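Benzoylformate decarboxylase (Mycobacterium smegmatis, PDB 4Q9D) belongs to the thiamine pyrophosphate-dependent enzyme family, binds a magnesium ion and combines two TPP-binding domains with a central Rossmann-like domain. Local coordinates at residues G83-A88 with P124-S129; A76-A81 with T119-P124; R90-L95 with T299-R304. All coordinates share one frame; numbering follows the deposited sequence.

Contact 1. Residues G83-A88 with P124-S129; sequences GSLVAA and PWVKWS
Val86 sets its CG2 methyl over the five-membered ring of the Trp125 indole, 3.8 Å from that ring's centroid and only 3° off its normal, a CH-pi contact over the face. CG1 of the same valine serves the six-membered ring, 3.9 Å from Trp125 CZ3, so the two methyls together span the fused system. With CG1 anti to the backbone N (chi1 178°), both branches are turned to the indole. The preceding residue, Leu85, drapes its isobutyl end on the backbone of Trp125: CG lies 3.5 Å from Trp125 O, while CD2 reaches Trp125 CB at 3.9 Å and Val126 CG1 at 4.0 Å. These pairs join helix 82-90 of the N-terminal domain, a parallel sheet flanked by helices as in the thiamine pyrophosphate enzyme family, to the connection entering strand 128-130, outermost in the sheet of this chain. No hydrogen bond crosses; the side-chain pairs are apolar, and Trp125 O is met by leucine carbons. On the opposite face of the indole sits CG of Pro124, 3.7 Å above the plane, and the peptide bond preceding that proline is cis. Beyond the two segments, Tyr89 meets the tryptophan with ring planes nearly perpendicular, and Met121 of the second subunit packs on both Val86 and Trp125.

Contact 2. Residues A76-A81 with T119-P124; sequences AGTGNA and TTMPKP
Met121 reaches from a type I beta turn, Thr120 to Lys123, to helix 74-80, and both elements belong to the N-terminal domain of the thiamine pyrophosphate enzyme fold, a parallel sheet flanked by helices. CB of Met121 points from the turn toward the helix, and CG stands anti to the backbone N (chi1 -172°). The remaining torsions are extended as well, which places SD and CE far out from the turn; the first atom to touch the helix is SD, which lies 4.0 Å from Thr78 CG2 and 4.2 Å from Thr78 CB. The threonine and methionine side chains run past each other in opposite directions. Thr78 presents its methyl to the sulfur, whereas its OG1 is hydrogen-bonded to Thr74 O within the helix. Phe158 of strand 157-162 packs against both Thr78 and Pro122. The turn itself is closed by a weak bond from Lys123 N to Thr120 O, and Trp125 of the second subunit packs on Met121. At the tip, the methyl lies against main chain where Gly79 has no side chain: Met121 CE is 3.5 Å from Gly79 N and 3.3 Å from Gly79 CA.

Contact 3. Residues R90-L95 with T299-R304; sequences RANTPL and TADPHR
Arg90 brings its guanidinium up to that of Arg304, NH1 coming within 3.2 Å of Arg304 NH2, with the two planes 44° apart and the side chains crossing at about a right angle. Both are donors, so no bond joins them; they gather round one carboxylate, Asp110 of the second subunit, whose OD2 forms a salt bridge with each of these nitrogens. Both arginine chains bend at chi2, and their ends meet although the CA atoms are over 10 Å apart. His303 takes a lesser part, CE1 lying at the edge of the Arg90 guanidinium and over a face of that of Arg304. The contact bridges the N-terminal domain, at the Schellman motif closing helix 82-90, and the central Rossmann-like domain, at the start of helix 302-307. Between the two, a water within hydrogen-bonding distance of Asn92 OD1 (3.1 Å) and Asp301 OD2 (2.7 Å) bridges amide and carboxylate, whose planes are 83° apart. Asn92 ND2 is held by Met154 O. Asp301 is the N-cap: its OD1 accepts from His303 N at 2.9 Å, from above the carboxylate plane. An ST turn positions the aspartate, Asp301 N donating to Thr299 OG1 at 3.0 Å, and Glu210 in turn bonds that hydroxyl.

Contacts 1 and 2 have centres 8 Å apart and share Pro124: the chain from 119 to 129 first meets helix 74-80 and then helix 82-90. Ser129 OG lies 2.7 Å from Thr119 O, a probable hydrogen bond linking the two contacts, and Leu85 CD2 packs 3.8 Å from Pro122 CB. Contact 3, 11 Å from contact 1 between centres, continues from the end of helix 82-90, with Trp125 CZ3 3.6 Å from Arg90 NE. Contacts 2 and 3 do not touch; their nearest atoms are about 8 Å apart. All three border the second subunit. The magnesium site of Asp434, Asn461 and Glu463 involves none of their residues.

Contact 1. Residues G83-A88 with P124-S129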
# COMPACT_ATOMS: atom_id res chain seq x y z
N GLY B 83 -15.52 -1.37 -8.06
CA GLY B 83 -16.60 -0.46 -7.67
C GLY B 83 -17.62 -1.19 -6.80
O GLY B 83 -18.06 -0.70 -5.76
N SER B 84 -18.03 -2.36 -7.24
CA SER B 84 -18.95 -3.18 -6.43
C SER B 84 -18.26 -3.62 -5.13
O SER B 84 -18.91 -3.77 -4.10
CB SER B 84 -19.39 -4.42 -7.22
OG SER B 84 -20.10 -4.06 -8.37
N LEU B 85 -16.94 -3.80 -5.17
CA LEU B 85 -16.21 -4.15 -3.96
C LEU B 85 -16.40 -3.06 -2.84
O LEU B 85 -16.67 -3.38 -1.69
CB LEU B 85 -14.71 -4.39 -4.28
CG LEU B 85 -13.87 -4.69 -3.03
CD1 LEU B 85 -14.36 -5.98 -2.31
CD2 LEU B 85 -12.36 -4.77 -3.40
N VAL B 86 -16.28 -1.79 -3.20
CA VAL B 86 -16.50 -0.70 -2.24
C VAL B 86 -17.89 -0.84 -1.60
O VAL B 86 -18.03 -0.80 -0.38
CB VAL B 86 -16.42 0.68 -2.94
CG1 VAL B 86 -16.69 1.87 -1.93
CG2 VAL B 86 -15.06 0.84 -3.59
N ALA B 87 -18.91 -1.06 -2.43
CA ALA B 87 -20.27 -1.26 -1.92
C ALA B 87 -20.38 -2.43 -0.93
O ALA B 87 -21.01 -2.31 0.11
CB ALA B 87 -21.26 -1.45 -3.09
N ALA B 88 -19.78 -3.58 -1.27
CA ALA B 88 -19.81 -4.75 -0.39
C ALA B 88 -19.07 -4.45 0.91
O ALA B 88 -19.47 -4.86 2.00
CB ALA B 88 -19.16 -5.97 -1.12
N PRO B 124 -7.83 -0.09 -0.62
CA PRO B 124 -8.10 -0.42 0.76
C PRO B 124 -9.52 -0.94 1.01
O PRO B 124 -10.08 -0.64 1.98
CB PRO B 124 -7.95 0.92 1.42
CG PRO B 124 -8.57 1.83 0.45
CD PRO B 124 -8.23 1.29 -0.90
N TRP B 125 -10.07 -1.72 0.12
CA TRP B 125 -11.47 -2.13 0.26
C TRP B 125 -11.70 -3.59 0.60
O TRP B 125 -12.74 -4.15 0.25
CB TRP B 125 -12.25 -1.70 -0.99
CG TRP B 125 -12.23 -0.20 -1.09
CD1 TRP B 125 -11.46 0.55 -1.92
CD2 TRP B 125 -12.97 0.72 -0.29
NE1 TRP B 125 -11.69 1.89 -1.70
CE2 TRP B 125 -12.62 2.02 -0.71
CE3 TRP B 125 -13.93 0.58 0.72
CZ2 TRP B 125 -13.17 3.17 -0.14
CZ3 TRP B 125 -14.49 1.73 1.29
CH2 TRP B 125 -14.10 3.01 0.86
N VAL B 126 -10.75 -4.21 1.30
CA VAL B 126 -10.97 -5.55 1.83
C VAL B 126 -10.46 -5.63 3.26
O VAL B 126 -9.55 -4.90 3.62
CB VAL B 126 -10.22 -6.63 0.99
CG1 VAL B 126 -10.96 -6.93 -0.29
CG2 VAL B 126 -8.75 -6.19 0.73
N LYS B 127 -11.04 -6.52 4.07
CA LYS B 127 -10.52 -6.79 5.41
C LYS B 127 -9.14 -7.44 5.35
O LYS B 127 -8.37 -7.32 6.27
CB LYS B 127 -11.44 -7.72 6.22
CG LYS B 127 -12.83 -7.15 6.55
CD LYS B 127 -13.63 -8.15 7.40
CE LYS B 127 -13.13 -8.19 8.86
NZ LYS B 127 -14.01 -9.13 9.66
N TRP B 128 -8.85 -8.13 4.25
CA TRP B 128 -7.68 -8.96 4.18
C TRP B 128 -7.46 -9.32 2.71
O TRP B 128 -8.42 -9.57 1.97
CB TRP B 128 -7.90 -10.23 4.99
CG TRP B 128 -6.72 -11.17 5.06
CD1 TRP B 128 -5.48 -10.90 5.57
CD2 TRP B 128 -6.69 -12.56 4.66
NE1 TRP B 128 -4.68 -12.01 5.49
CE2 TRP B 128 -5.41 -13.05 4.96
CE3 TRP B 128 -7.61 -13.42 4.08
CZ2 TRP B 128 -5.02 -14.36 4.67
CZ3 TRP B 128 -7.23 -14.73 3.82
CH2 TRP B 128 -5.95 -15.18 4.11
N SER B 129 -6.19 -9.40 2.32
CA SER B 129 -5.82 -9.63 0.93
C SER B 129 -4.60 -10.57 0.98
O SER B 129 -3.65 -10.32 1.72
CB SER B 129 -5.42 -8.26 0.34
OG SER B 129 -5.16 -8.34 -1.01

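Contact 2. Residues A76-A81 with T119-P124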
# COMPACT_ATOMS: atom_id res chain seq x y z
N ALA B 76 -7.50 -7.88 -14.52
CA ALA B 76 -8.52 -7.29 -15.38
C ALA B 76 -9.91 -7.44 -14.76
O ALA B 76 -10.68 -6.47 -14.65
CB ALA B 76 -8.50 -7.98 -16.76
N GLY B 77 -10.22 -8.67 -14.37
CA GLY B 77 -11.52 -8.98 -13.79
C GLY B 77 -11.62 -8.42 -12.38
O GLY B 77 -12.68 -7.87 -11.98
N THR B 78 -10.54 -8.56 -11.61
CA THR B 78 -10.54 -7.96 -10.28
C THR B 78 -10.83 -6.47 -10.42
O THR B 78 -11.65 -5.90 -9.69
CB THR B 78 -9.21 -8.23 -9.55
OG1 THR B 78 -9.07 -9.65 -9.41
CG2 THR B 78 -9.20 -7.60 -8.20
N GLY B 79 -10.18 -5.85 -11.38
CA GLY B 79 -10.31 -4.42 -11.52
C GLY B 79 -11.73 -4.01 -11.87
O GLY B 79 -12.23 -3.05 -11.31
N ASN B 80 -12.37 -4.74 -12.78
CA ASN B 80 -13.74 -4.45 -13.19
C ASN B 80 -14.73 -4.48 -12.03
O ASN B 80 -15.77 -3.84 -12.09
CB ASN B 80 -14.20 -5.43 -14.27
CG ASN B 80 -13.68 -5.08 -15.65
OD1 ASN B 80 -13.12 -3.98 -15.89
ND2 ASN B 80 -13.86 -6.01 -16.58
N ALA B 81 -14.40 -5.26 -10.99
CA ALA B 81 -15.27 -5.44 -9.81
C ALA B 81 -15.01 -4.47 -8.66
O ALA B 81 -15.70 -4.54 -7.65
CB ALA B 81 -15.16 -6.92 -9.28
N THR B 119 -2.05 -8.45 -4.04
CA THR B 119 -2.68 -8.13 -2.76
C THR B 119 -2.89 -6.62 -2.55
O THR B 119 -3.73 -6.22 -1.78
CB THR B 119 -1.89 -8.68 -1.55
OG1 THR B 119 -0.57 -8.13 -1.55
CG2 THR B 119 -1.84 -10.20 -1.59
N THR B 120 -2.12 -5.78 -3.24
CA THR B 120 -2.28 -4.33 -3.10
C THR B 120 -3.51 -3.81 -3.85
O THR B 120 -4.14 -2.83 -3.44
CB THR B 120 -1.01 -3.58 -3.57
OG1 THR B 120 0.06 -3.95 -2.70
CG2 THR B 120 -1.19 -2.08 -3.51
N MET B 121 -3.87 -4.51 -4.93
CA MET B 121 -4.90 -3.99 -5.84
C MET B 121 -6.27 -3.69 -5.18
O MET B 121 -6.80 -2.62 -5.36
CB MET B 121 -5.07 -4.90 -7.08
CG MET B 121 -5.99 -4.29 -8.14
SD MET B 121 -6.13 -5.40 -9.59
CE MET B 121 -7.09 -4.28 -10.62
N PRO B 122 -6.84 -4.65 -4.43
CA PRO B 122 -8.18 -4.34 -3.87
C PRO B 122 -8.11 -3.43 -2.64
O PRO B 122 -9.13 -2.96 -2.16
CB PRO B 122 -8.72 -5.73 -3.44
CG PRO B 122 -7.45 -6.54 -3.12
CD PRO B 122 -6.44 -6.06 -4.23
N LYS B 123 -6.91 -3.21 -2.11
CA LYS B 123 -6.75 -2.27 -1.01
C LYS B 123 -7.16 -0.88 -1.47
O LYS B 123 -6.93 -0.52 -2.61
CB LYS B 123 -5.29 -2.25 -0.55
CG LYS B 123 -4.85 -3.59 0.11
CD LYS B 123 -3.45 -3.41 0.75
CE LYS B 123 -2.90 -4.69 1.43
NZ LYS B 123 -1.50 -4.38 1.91
N PRO B 124 -7.83 -0.09 -0.62
CA PRO B 124 -8.10 -0.42 0.76
C PRO B 124 -9.52 -0.94 1.01
O PRO B 124 -10.08 -0.64 1.98
CB PRO B 124 -7.95 0.92 1.42
CG PRO B 124 -8.57 1.83 0.45
CD PRO B 124 -8.23 1.29 -0.90

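Contact 3. Residues R90-L95 with T299-R304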
# COMPACT_ATOMS: atom_id res chain seq x y z
N ARG B 90 -18.60 -1.44 2.30
CA ARG B 90 -19.44 -0.51 3.11
C ARG B 90 -20.67 -1.21 3.73
O ARG B 90 -21.11 -0.83 4.81
CB ARG B 90 -19.90 0.68 2.27
CG ARG B 90 -18.78 1.62 1.78
CD ARG B 90 -18.06 2.28 2.91
NE ARG B 90 -17.40 3.53 2.48
CZ ARG B 90 -16.65 4.29 3.29
NH1 ARG B 90 -16.43 3.92 4.56
NH2 ARG B 90 -16.09 5.40 2.84
N ALA B 91 -21.21 -2.23 3.06
CA ALA B 91 -22.34 -3.02 3.60
C ALA B 91 -21.95 -4.08 4.63
O ALA B 91 -22.82 -4.81 5.15
CB ALA B 91 -23.14 -3.69 2.45
N ASN B 92 -20.65 -4.20 4.92
CA ASN B 92 -20.19 -5.32 5.77
C ASN B 92 -20.64 -6.71 5.28
O ASN B 92 -21.10 -7.56 6.05
CB ASN B 92 -20.59 -5.09 7.23
CG ASN B 92 -20.06 -3.76 7.78
OD1 ASN B 92 -20.83 -2.89 8.17
ND2 ASN B 92 -18.76 -3.61 7.80
N THR B 93 -20.54 -6.94 3.98
CA THR B 93 -20.97 -8.21 3.43
C THR B 93 -19.80 -9.21 3.41
O THR B 93 -18.73 -8.89 2.89
CB THR B 93 -21.48 -8.02 2.01
OG1 THR B 93 -22.50 -7.01 2.01
CG2 THR B 93 -22.06 -9.35 1.45
N PRO B 94 -20.00 -10.42 3.98
CA PRO B 94 -18.91 -11.42 3.99
C PRO B 94 -18.72 -12.08 2.63
O PRO B 94 -19.26 -13.14 2.39
CB PRO B 94 -19.37 -12.46 5.04
CG PRO B 94 -20.88 -12.41 4.98
CD PRO B 94 -21.21 -10.91 4.66
N LEU B 95 -17.95 -11.46 1.74
CA LEU B 95 -17.68 -12.06 0.45
C LEU B 95 -16.25 -12.56 0.40
O LEU B 95 -15.33 -11.85 0.82
CB LEU B 95 -17.88 -11.06 -0.69
CG LEU B 95 -19.31 -10.50 -0.83
CD1 LEU B 95 -19.39 -9.55 -2.00
CD2 LEU B 95 -20.31 -11.65 -1.03
N THR B 299 -22.37 -0.10 17.97
CA THR B 299 -22.13 -0.62 16.62
C THR B 299 -21.24 -1.84 16.70
O THR B 299 -20.45 -1.99 17.65
CB THR B 299 -21.44 0.44 15.72
OG1 THR B 299 -21.11 -0.15 14.46
CG2 THR B 299 -20.14 0.96 16.35
N ALA B 300 -21.35 -2.71 15.71
CA ALA B 300 -20.48 -3.89 15.66
C ALA B 300 -19.19 -3.55 14.92
O ALA B 300 -18.26 -4.36 14.86
CB ALA B 300 -21.18 -5.06 14.99
N ASP B 301 -19.11 -2.33 14.37
CA ASP B 301 -17.95 -1.95 13.58
C ASP B 301 -17.10 -0.86 14.23
O ASP B 301 -17.41 0.32 14.15
CB ASP B 301 -18.40 -1.52 12.17
CG ASP B 301 -17.22 -1.17 11.25
OD1 ASP B 301 -16.04 -1.22 11.69
OD2 ASP B 301 -17.47 -0.84 10.06
N PRO B 302 -15.97 -1.27 14.84
CA PRO B 302 -15.10 -0.33 15.55
C PRO B 302 -14.67 0.87 14.70
O PRO B 302 -14.32 1.91 15.26
CB PRO B 302 -13.87 -1.19 15.94
CG PRO B 302 -14.32 -2.62 15.76
CD PRO B 302 -15.37 -2.61 14.71
N HIS B 303 -14.68 0.71 13.38
CA HIS B 303 -14.33 1.82 12.52
C HIS B 303 -15.39 2.92 12.63
O HIS B 303 -15.07 4.13 12.66
CB HIS B 303 -14.18 1.39 11.04
CG HIS B 303 -14.06 2.56 10.12
ND1 HIS B 303 -15.10 3.01 9.32
CD2 HIS B 303 -13.04 3.42 9.90
CE1 HIS B 303 -14.72 4.07 8.65
NE2 HIS B 303 -13.46 4.34 8.98
N ARG B 304 -16.66 2.51 12.68
CA ARG B 304 -17.78 3.46 12.79
C ARG B 304 -17.81 4.21 14.13
O ARG B 304 -18.16 5.40 14.16
CB ARG B 304 -19.13 2.78 12.53
CG ARG B 304 -19.39 2.56 11.05
CD ARG B 304 -19.10 3.92 10.36
NE ARG B 304 -18.83 3.84 8.93
CZ ARG B 304 -18.71 4.90 8.14
NH1 ARG B 304 -18.87 6.15 8.60
NH2 ARG B 304 -18.47 4.70 6.85
O HOH W 1 -19.66 -0.06 8.74